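Local coordinates for heat-inducible transcription repressor HrcA (Thermotoga maritima, PDB 1STZ), which probably represses class I heat shock genes, the grpE-dnaK-dnaJ and groELS operons, acting as a DNA-binding transcription regulator, at residues Asn125-Leu130 against Arg319-Ile324; Gln260-Ser265 against Ile279-Leu284; Lys21-Ile26 against Leu65-Gln70. One frame throughout, in Å; residues are numbered along the deposited sequence.

Contact 1 of 3, residues Asn125-Leu130 against Arg319-Ile324; sequences NLLARL and RVFEYI
The one aromatic ring in this contact, that of Phe321, meets Leu127 at a slant. Leu127 CD1 approaches it obliquely, 3.8 Å from Phe321 CD1, with CE1 the next ring atom along. Phe321 holds CG anti to its backbone N (chi1 -172°), which carries the ring out to where it crosses the Leu127 side chain; both side chains continue onto Val304 and Leu306 of strand 299-309. The other branch of Leu127 turns to the aliphatic neighbour, with CD2 3.8 Å from Val320 CG1. That same valine methyl also faces the next turn of the opposite helix, lying 4.1 Å from Leu130 CD1, so CG1 fits between two leucines three residues apart. Leu130 and Val320 meet at about a right angle. The axes of the two short helical segments are almost antiparallel (172°) and 9.9 Å apart. Through Leu127 and Phe321, helices 116-131 and 314-334 both pack on the five-stranded antiparallel sheet, in keeping with a GAF-like domain. A second subunit also approaches: its Leu182 packs on Leu130, and its Glu180 forms a salt bridge with Arg319. Between the two helical segments themselves no hydrogen bond forms; what joins them is buried methyl and ring carbon, so cohesion here rests on apolar fit, while the charged Arg319 lies at the margin, shared between Asp102 of its own chain and Glu180 of the second subunit.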
loop_
_atom_site.group_PDB
_atom_site.type_symbol
_atom_site.label_atom_id
_atom_site.label_comp_id
_atom_site.label_asym_id
_atom_site.label_seq_id
_atom_site.Cartn_x
_atom_site.Cartn_y
_atom_site.Cartn_z
ATOM N N ASN A 125 -2.728 12.363 -3.864
ATOM C CA ASN A 125 -3.016 11.233 -4.702
ATOM C C ASN A 125 -3.744 10.092 -3.990
ATOM O O ASN A 125 -4.625 9.464 -4.593
ATOM C CB ASN A 125 -1.757 10.780 -5.421
ATOM C CG ASN A 125 -1.404 11.721 -6.595
ATOM O OD1 ASN A 125 -2.050 11.689 -7.640
ATOM N ND2 ASN A 125 -0.426 12.601 -6.391
ATOM N N LEU A 126 -3.411 9.828 -2.724
ATOM C CA LEU A 126 -4.114 8.786 -1.984
ATOM C C LEU A 126 -5.561 9.241 -1.681
ATOM O O LEU A 126 -6.504 8.463 -1.793
ATOM C CB LEU A 126 -3.396 8.446 -0.686
ATOM C CG LEU A 126 -4.040 7.305 0.112
ATOM C CD1 LEU A 126 -3.992 5.991 -0.651
ATOM C CD2 LEU A 126 -3.353 7.111 1.459
ATOM N N LEU A 127 -5.697 10.501 -1.288
ATOM C CA LEU A 127 -6.982 11.104 -1.006
ATOM C C LEU A 127 -7.900 11.060 -2.248
ATOM O O LEU A 127 -9.050 10.669 -2.146
ATOM C CB LEU A 127 -6.792 12.557 -0.545
ATOM C CG LEU A 127 -7.723 13.246 0.459
ATOM C CD1 LEU A 127 -7.729 14.767 0.282
ATOM C CD2 LEU A 127 -9.101 12.739 0.516
ATOM N N ALA A 128 -7.387 11.494 -3.395
ATOM C CA ALA A 128 -8.128 11.474 -4.663
ATOM C C ALA A 128 -8.537 10.063 -5.050
ATOM O O ALA A 128 -9.681 9.814 -5.439
ATOM C CB ALA A 128 -7.279 12.075 -5.793
ATOM N N ARG A 129 -7.597 9.136 -4.954
ATOM C CA ARG A 129 -7.866 7.749 -5.316
ATOM C C ARG A 129 -8.950 7.083 -4.469
ATOM O O ARG A 129 -9.845 6.443 -5.010
ATOM C CB ARG A 129 -6.598 6.930 -5.227
ATOM C CG ARG A 129 -6.790 5.502 -5.646
ATOM C CD ARG A 129 -5.514 4.823 -6.047
ATOM N NE ARG A 129 -4.481 4.949 -5.022
ATOM C CZ ARG A 129 -3.390 4.184 -4.949
ATOM N NH1 ARG A 129 -3.180 3.210 -5.837
ATOM N NH2 ARG A 129 -2.499 4.392 -3.979
ATOM N N LEU A 130 -8.886 7.262 -3.160
ATOM C CA LEU A 130 -9.781 6.573 -2.233
ATOM C C LEU A 130 -11.198 7.157 -2.199
ATOM O O LEU A 130 -12.120 6.491 -1.776
ATOM C CB LEU A 130 -9.203 6.611 -0.820
ATOM C CG LEU A 130 -7.864 5.931 -0.591
ATOM C CD1 LEU A 130 -7.555 5.895 0.895
ATOM C CD2 LEU A 130 -7.837 4.528 -1.203
ATOM N N ARG A 319 -13.950 10.338 6.523
ATOM C CA ARG A 319 -12.956 9.530 7.209
ATOM C C ARG A 319 -11.575 9.644 6.563
ATOM O O ARG A 319 -10.584 9.806 7.257
ATOM C CB ARG A 319 -13.415 8.089 7.200
ATOM C CG ARG A 319 -12.472 7.080 7.806
ATOM C CD ARG A 319 -12.616 5.714 7.159
ATOM N NE ARG A 319 -14.020 5.387 7.036
ATOM C CZ ARG A 319 -14.600 4.741 6.033
ATOM N NH1 ARG A 319 -13.921 4.259 5.003
ATOM N NH2 ARG A 319 -15.905 4.554 6.083
ATOM N N VAL A 320 -11.526 9.516 5.247
ATOM C CA VAL A 320 -10.287 9.542 4.506
ATOM C C VAL A 320 -9.651 10.938 4.571
ATOM O O VAL A 320 -8.446 11.047 4.727
ATOM C CB VAL A 320 -10.495 9.124 3.038
ATOM C CG1 VAL A 320 -9.257 9.355 2.224
ATOM C CG2 VAL A 320 -10.861 7.681 2.960
ATOM N N PHE A 321 -10.477 11.980 4.511
ATOM C CA PHE A 321 -10.017 13.366 4.448
ATOM C C PHE A 321 -9.430 13.733 5.771
ATOM O O PHE A 321 -8.313 14.207 5.841
ATOM C CB PHE A 321 -11.176 14.275 4.098
ATOM C CG PHE A 321 -10.805 15.716 3.821
ATOM C CD1 PHE A 321 -10.514 16.122 2.538
ATOM C CD2 PHE A 321 -10.872 16.675 4.826
ATOM C CE1 PHE A 321 -10.246 17.449 2.252
ATOM C CE2 PHE A 321 -10.601 18.017 4.555
ATOM C CZ PHE A 321 -10.270 18.401 3.275
ATOM N N GLU A 322 -10.165 13.451 6.833
ATOM C CA GLU A 322 -9.679 13.698 8.168
ATOM C C GLU A 322 -8.358 12.950 8.509
ATOM O O GLU A 322 -7.448 13.539 9.092
ATOM C CB GLU A 322 -10.759 13.359 9.196
ATOM C CG GLU A 322 -10.328 13.734 10.597
ATOM C CD GLU A 322 -11.374 13.485 11.673
ATOM O OE1 GLU A 322 -12.065 12.437 11.641
ATOM O OE2 GLU A 322 -11.462 14.335 12.589
ATOM N N TYR A 323 -8.256 11.670 8.171
ATOM C CA TYR A 323 -7.007 10.922 8.410
ATOM C C TYR A 323 -5.808 11.581 7.734
ATOM O O TYR A 323 -4.792 11.802 8.371
ATOM C CB TYR A 323 -7.133 9.474 7.936
ATOM C CG TYR A 323 -6.010 8.555 8.372
ATOM C CD1 TYR A 323 -6.088 7.841 9.572
ATOM C CD2 TYR A 323 -4.879 8.379 7.587
ATOM C CE1 TYR A 323 -5.073 6.992 9.963
ATOM C CE2 TYR A 323 -3.862 7.528 7.977
ATOM C CZ TYR A 323 -3.957 6.850 9.158
ATOM O OH TYR A 323 -2.945 6.003 9.522
ATOM N N ILE A 324 -5.941 11.920 6.453
ATOM C CA ILE A 324 -4.820 12.457 5.675
ATOM C C ILE A 324 -4.420 13.841 6.165
ATOM O O ILE A 324 -3.229 14.135 6.274
ATOM C CB ILE A 324 -5.137 12.488 4.142
ATOM C CG1 ILE A 324 -4.822 11.149 3.498
ATOM C CG2 ILE A 324 -4.211 13.446 3.388
ATOM C CD1 ILE A 324 -5.799 10.172 3.689
#

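Contact 2 of 3, residues Gln260-Ser265 against Ile279-Leu284; sequences QKFLES and IGRKKL
Phe262 is gripped on one face by Arg281, whose guanidinium lies flat on it with centres 4.3 Å apart and planes at 13°. The two side chains run antiparallel along each other, and the arginine chain is extended from CG to NE (chi3 170°), which lays its aliphatic part over the ring too: CD of Arg281 stands 4.2 Å from the Phe262 centroid, a CH-pi contact. At the ring's edge, in its plane, Ile279 CG2 meets Phe262 CZ at 3.6 Å. Leu284 comes in obliquely, its CD1 3.7 Å from Phe262 CE2. The Phe262 ring from helix 260-266 thus meets three residues of the loop between strands 272-275 and 287-296, an antiparallel pair at one margin of the five-stranded sheet. Within the Phe262 turn, Ser265 OG donates to a lone pair of Phe262 O, 2.7 Å away. Behind this shell, the guanidinium is fixed by salt bridges from NH1 to Glu256 and Asp259, whose negative charge is likely to offset that of the arginine over the ring. Asp259 also accepts a hydrogen bond from Phe262 N, tying the start of the helix to the same ion cluster. Further out, Ile279 rests on Phe287 and Val289, Leu284 on Leu253 of helix 247-256.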
loop_
_atom_site.group_PDB
_atom_site.type_symbol
_atom_site.label_atom_id
_atom_site.label_comp_id
_atom_site.label_asym_id
_atom_site.label_seq_id
_atom_site.Cartn_x
_atom_site.Cartn_y
_atom_site.Cartn_z
ATOM N N GLN A 260 -8.841 32.267 -5.753
ATOM C CA GLN A 260 -8.364 31.981 -4.396
ATOM C C GLN A 260 -9.244 32.567 -3.290
ATOM O O GLN A 260 -9.457 31.926 -2.277
ATOM C CB GLN A 260 -6.915 32.408 -4.161
ATOM C CG GLN A 260 -6.300 31.576 -3.037
ATOM C CD GLN A 260 -5.005 32.112 -2.499
ATOM O OE1 GLN A 260 -4.787 33.330 -2.439
ATOM N NE2 GLN A 260 -4.125 31.202 -2.091
ATOM N N LYS A 261 -9.743 33.767 -3.504
ATOM C CA LYS A 261 -10.686 34.405 -2.595
ATOM C C LYS A 261 -11.925 33.526 -2.381
ATOM O O LYS A 261 -12.373 33.353 -1.264
ATOM C CB LYS A 261 -11.094 35.768 -3.153
ATOM C CG LYS A 261 -11.247 36.872 -2.118
ATOM C CD LYS A 261 -9.948 37.659 -1.892
ATOM C CE LYS A 261 -10.175 39.182 -1.935
ATOM N NZ LYS A 261 -10.570 39.706 -3.287
ATOM N N PHE A 262 -12.468 32.972 -3.463
ATOM C CA PHE A 262 -13.548 32.004 -3.373
ATOM C C PHE A 262 -13.130 30.729 -2.627
ATOM O O PHE A 262 -13.842 30.278 -1.736
ATOM C CB PHE A 262 -14.089 31.672 -4.762
ATOM C CG PHE A 262 -15.062 30.551 -4.766
ATOM C CD1 PHE A 262 -16.317 30.707 -4.177
ATOM C CD2 PHE A 262 -14.734 29.338 -5.338
ATOM C CE1 PHE A 262 -17.230 29.654 -4.174
ATOM C CE2 PHE A 262 -15.624 28.289 -5.322
ATOM C CZ PHE A 262 -16.877 28.449 -4.747
ATOM N N LEU A 263 -11.986 30.143 -2.958
ATOM C CA LEU A 263 -11.535 28.946 -2.238
ATOM C C LEU A 263 -11.399 29.206 -0.748
ATOM O O LEU A 263 -11.746 28.349 0.075
ATOM C CB LEU A 263 -10.196 28.421 -2.766
ATOM C CG LEU A 263 -10.187 27.632 -4.068
ATOM C CD1 LEU A 263 -8.755 27.121 -4.317
ATOM C CD2 LEU A 263 -11.173 26.468 -4.032
ATOM N N GLU A 264 -10.879 30.381 -0.398
ATOM C CA GLU A 264 -10.674 30.735 1.002
ATOM C C GLU A 264 -12.005 30.866 1.748
ATOM O O GLU A 264 -12.072 30.547 2.936
ATOM C CB GLU A 264 -9.850 32.035 1.137
ATOM C CG GLU A 264 -8.352 31.807 0.920
ATOM C CD GLU A 264 -7.493 33.072 0.973
ATOM O OE1 GLU A 264 -8.032 34.183 1.172
ATOM O OE2 GLU A 264 -6.250 32.948 0.811
ATOM N N SER A 265 -13.047 31.334 1.055
ATOM C CA SER A 265 -14.379 31.502 1.641
ATOM C C SER A 265 -15.055 30.163 1.954
ATOM O O SER A 265 -15.958 30.115 2.771
ATOM C CB SER A 265 -15.289 32.319 0.705
ATOM O OG SER A 265 -15.802 31.523 -0.366
ATOM N N ILE A 279 -22.074 25.735 -1.349
ATOM C CA ILE A 279 -20.806 26.163 -1.942
ATOM C C ILE A 279 -20.793 27.670 -2.260
ATOM O O ILE A 279 -19.807 28.351 -2.032
ATOM C CB ILE A 279 -20.481 25.306 -3.199
ATOM C CG1 ILE A 279 -20.247 23.861 -2.772
ATOM C CG2 ILE A 279 -19.235 25.835 -3.940
ATOM C CD1 ILE A 279 -19.891 22.930 -3.912
ATOM N N GLY A 280 -21.906 28.173 -2.759
ATOM C CA GLY A 280 -22.084 29.593 -2.969
ATOM C C GLY A 280 -22.052 30.038 -4.406
ATOM O O GLY A 280 -22.196 31.231 -4.654
ATOM N N ARG A 281 -21.866 29.118 -5.351
ATOM C CA ARG A 281 -21.906 29.481 -6.781
ATOM C C ARG A 281 -22.701 28.438 -7.523
ATOM O O ARG A 281 -22.385 27.235 -7.434
ATOM C CB ARG A 281 -20.493 29.581 -7.342
ATOM C CG ARG A 281 -19.727 30.767 -6.762
ATOM C CD ARG A 281 -18.529 31.244 -7.568
ATOM N NE ARG A 281 -18.046 32.509 -7.011
ATOM C CZ ARG A 281 -16.799 32.961 -7.077
ATOM N NH1 ARG A 281 -15.871 32.281 -7.711
ATOM N NH2 ARG A 281 -16.478 34.130 -6.518
ATOM N N LYS A 282 -23.743 28.886 -8.219
ATOM C CA LYS A 282 -24.662 27.989 -8.930
ATOM C C LYS A 282 -23.939 27.039 -9.907
ATOM O O LYS A 282 -24.343 25.913 -10.079
ATOM C CB LYS A 282 -25.725 28.784 -9.710
ATOM C CG LYS A 282 -26.860 29.303 -8.856
ATOM C CD LYS A 282 -27.690 28.171 -8.248
ATOM C CE LYS A 282 -29.106 28.603 -7.861
ATOM N NZ LYS A 282 -29.168 29.265 -6.519
ATOM N N LYS A 283 -22.873 27.502 -10.534
ATOM C CA LYS A 283 -22.130 26.688 -11.495
ATOM C C LYS A 283 -21.525 25.424 -10.876
ATOM O O LYS A 283 -21.228 24.468 -11.581
ATOM C CB LYS A 283 -21.026 27.531 -12.148
ATOM C CG LYS A 283 -21.567 28.500 -13.169
ATOM C CD LYS A 283 -20.428 29.226 -13.909
ATOM C CE LYS A 283 -20.921 29.989 -15.141
ATOM N NZ LYS A 283 -22.383 29.830 -15.394
ATOM N N LEU A 284 -21.365 25.435 -9.555
ATOM C CA LEU A 284 -20.805 24.321 -8.818
ATOM C C LEU A 284 -21.844 23.539 -7.984
ATOM O O LEU A 284 -21.476 22.734 -7.132
ATOM C CB LEU A 284 -19.665 24.838 -7.936
ATOM C CG LEU A 284 -18.563 25.652 -8.651
ATOM C CD1 LEU A 284 -17.630 26.297 -7.669
ATOM C CD2 LEU A 284 -17.769 24.753 -9.598
#

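Contact 3 of 3, residues Lys21-Ile26 against Leu65-Gln70; sequences KVLYCI and LGYIYQ
Leu23 pushes its forked end into the corner formed by Tyr67 and Ile68, one methyl for each. CD1 makes an off-centre CH-pi contact with the tyrosine ring, 30° off its normal. It comes nearest at Tyr67 CD2, 3.7 Å away. The tyrosine side chain lies roughly perpendicular to that of the leucine. The other prong, CD2 of Leu23, lies 4.1 Å from Ile68 CG2. This isoleucine methyl is itself a bump: it points into the groove between Leu23 and Ile26, one turn apart on helix 17-33, and touches Ile26 CG2 more loosely at 4.4 Å. Ile68 places CG1 between its backbone N and carbonyl carbon (chi1 61°), which leaves CG2 beside the N and directed at the helix. Cutting Leu23 back to alanine would probably open a gap beside Tyr67 and leave the Ile68 methyl without its nearer neighbour. The chain arrives here through a Schellman motif at Gly66, where helix 52-64 ends and the backbone turns into the first strand of a hairpin. Helices 17-33, 39-45 and 52-64 with the hairpin of strands 68-69 and 78-79 are consistent with a winged helix, the DNA-binding fold expected of this repressor. Leu62 of helix 52-64 touches both Leu23 and Ile68, Phe86 of helix 81-94 backs Leu23, and Lys82 from the same helix makes a cation-pi contact with Tyr67.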
loop_
_atom_site.group_PDB
_atom_site.type_symbol
_atom_site.label_atom_id
_atom_site.label_comp_id
_atom_site.label_asym_id
_atom_site.label_seq_id
_atom_site.Cartn_x
_atom_site.Cartn_y
_atom_site.Cartn_z
ATOM N N LYS A 21 -35.314 7.538 9.699
ATOM C CA LYS A 21 -34.738 6.328 9.133
ATOM C C LYS A 21 -35.113 6.191 7.667
ATOM O O LYS A 21 -34.278 5.825 6.862
ATOM C CB LYS A 21 -35.174 5.100 9.921
ATOM C CG LYS A 21 -34.715 5.123 11.385
ATOM C CD LYS A 21 -33.883 3.893 11.768
ATOM C CE LYS A 21 -34.745 2.687 12.150
ATOM N NZ LYS A 21 -34.016 1.709 13.025
ATOM N N VAL A 22 -36.347 6.529 7.310
ATOM C CA VAL A 22 -36.776 6.468 5.914
ATOM C C VAL A 22 -35.950 7.434 5.040
ATOM O O VAL A 22 -35.557 7.098 3.924
ATOM C CB VAL A 22 -38.283 6.793 5.764
ATOM C CG1 VAL A 22 -38.668 6.892 4.297
ATOM C CG2 VAL A 22 -39.139 5.737 6.462
ATOM N N LEU A 23 -35.680 8.626 5.554
ATOM C CA LEU A 23 -34.911 9.611 4.810
ATOM C C LEU A 23 -33.482 9.112 4.647
ATOM O O LEU A 23 -32.882 9.235 3.588
ATOM C CB LEU A 23 -34.911 10.946 5.550
ATOM C CG LEU A 23 -34.736 12.242 4.754
ATOM C CD1 LEU A 23 -34.057 13.320 5.588
ATOM C CD2 LEU A 23 -34.066 12.091 3.416
ATOM N N TYR A 24 -32.955 8.541 5.721
ATOM C CA TYR A 24 -31.612 7.997 5.728
ATOM C C TYR A 24 -31.463 6.891 4.677
ATOM O O TYR A 24 -30.495 6.879 3.917
ATOM C CB TYR A 24 -31.307 7.464 7.124
ATOM C CG TYR A 24 -29.913 6.976 7.295
ATOM C CD1 TYR A 24 -29.633 5.625 7.318
ATOM C CD2 TYR A 24 -28.868 7.873 7.435
ATOM C CE1 TYR A 24 -28.353 5.173 7.490
ATOM C CE2 TYR A 24 -27.584 7.433 7.602
ATOM C CZ TYR A 24 -27.334 6.085 7.626
ATOM O OH TYR A 24 -26.055 5.661 7.775
ATOM N N CYS A 25 -32.437 5.985 4.604
ATOM C CA CYS A 25 -32.350 4.872 3.654
ATOM C C CYS A 25 -32.422 5.350 2.207
ATOM O O CYS A 25 -31.672 4.862 1.370
ATOM C CB CYS A 25 -33.423 3.818 3.921
ATOM S SG CYS A 25 -32.963 2.739 5.290
ATOM N N ILE A 26 -33.317 6.296 1.929
ATOM C CA ILE A 26 -33.470 6.863 0.595
ATOM C C ILE A 26 -32.138 7.428 0.096
ATOM O O ILE A 26 -31.697 7.099 -0.997
ATOM C CB ILE A 26 -34.569 7.971 0.595
ATOM C CG1 ILE A 26 -35.960 7.336 0.678
ATOM C CG2 ILE A 26 -34.476 8.865 -0.645
ATOM C CD1 ILE A 26 -37.034 8.256 1.208
ATOM N N LEU A 65 -41.345 18.977 3.547
ATOM C CA LEU A 65 -40.328 19.678 4.331
ATOM C C LEU A 65 -39.051 19.954 3.539
ATOM O O LEU A 65 -38.119 20.565 4.057
ATOM C CB LEU A 65 -39.992 18.888 5.592
ATOM C CG LEU A 65 -41.154 18.705 6.570
ATOM C CD1 LEU A 65 -40.691 17.853 7.744
ATOM C CD2 LEU A 65 -41.696 20.040 7.045
ATOM N N GLY A 66 -39.016 19.506 2.287
ATOM C CA GLY A 66 -37.962 19.871 1.348
ATOM C C GLY A 66 -36.734 18.982 1.344
ATOM O O GLY A 66 -35.699 19.392 0.830
ATOM N N TYR A 67 -36.844 17.782 1.912
ATOM C CA TYR A 67 -35.730 16.835 2.013
ATOM C C TYR A 67 -35.511 16.028 0.739
ATOM O O TYR A 67 -34.400 15.543 0.497
ATOM C CB TYR A 67 -35.951 15.870 3.187
ATOM C CG TYR A 67 -35.757 16.518 4.542
ATOM C CD1 TYR A 67 -36.829 16.748 5.397
ATOM C CD2 TYR A 67 -34.497 16.924 4.952
ATOM C CE1 TYR A 67 -36.636 17.351 6.633
ATOM C CE2 TYR A 67 -34.299 17.527 6.185
ATOM C CZ TYR A 67 -35.359 17.734 7.013
ATOM O OH TYR A 67 -35.134 18.339 8.219
ATOM N N ILE A 68 -36.574 15.882 -0.057
ATOM C CA ILE A 68 -36.556 15.091 -1.287
ATOM C C ILE A 68 -37.468 15.702 -2.349
ATOM O O ILE A 68 -38.379 16.459 -2.030
ATOM C CB ILE A 68 -37.003 13.651 -1.005
ATOM C CG1 ILE A 68 -38.442 13.608 -0.468
ATOM C CG2 ILE A 68 -36.051 12.968 -0.031
ATOM C CD1 ILE A 68 -39.002 12.181 -0.315
ATOM N N TYR A 69 -37.238 15.352 -3.608
ATOM C CA TYR A 69 -38.116 15.768 -4.700
ATOM C C TYR A 69 -38.452 14.630 -5.659
ATOM O O TYR A 69 -37.805 13.609 -5.670
ATOM C CB TYR A 69 -37.509 16.955 -5.470
ATOM C CG TYR A 69 -36.363 16.640 -6.408
ATOM C CD1 TYR A 69 -36.578 16.447 -7.761
ATOM C CD2 TYR A 69 -35.044 16.580 -5.942
ATOM C CE1 TYR A 69 -35.517 16.178 -8.628
ATOM C CE2 TYR A 69 -33.979 16.314 -6.801
ATOM C CZ TYR A 69 -34.224 16.119 -8.129
ATOM O OH TYR A 69 -33.182 15.856 -8.962
ATOM N N GLN A 70 -39.466 14.856 -6.484
ATOM C CA GLN A 70 -39.918 13.891 -7.471
ATOM C C GLN A 70 -39.480 14.355 -8.865
ATOM O O GLN A 70 -40.005 15.342 -9.369
ATOM C CB GLN A 70 -41.439 13.758 -7.401
ATOM C CG GLN A 70 -42.008 12.803 -8.416
ATOM C CD GLN A 70 -43.519 12.768 -8.440
ATOM O OE1 GLN A 70 -44.098 11.721 -8.695
ATOM N NE2 GLN A 70 -44.160 13.909 -8.197
#

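In the fold
Along the chain, contact 3 closes first; contact 1 then spans 188 residues between its segments, and contact 2 is nested inside that loop. Contacts 1 and 2 both lie around the five-stranded sheet, whose strands their residues touch, with centres 22 Å apart and nearest atoms about 11 Å apart. Contact 3 stands off in the probable DNA-binding part, about 28 Å from contact 1 and 27 Å from contact 2, centre to centre. None of the three touches another. Contact 1 lies nearest the middle of the chain and is also the one reached by the second subunit, whereas no other chain of the assembly touches contact 2 or contact 3.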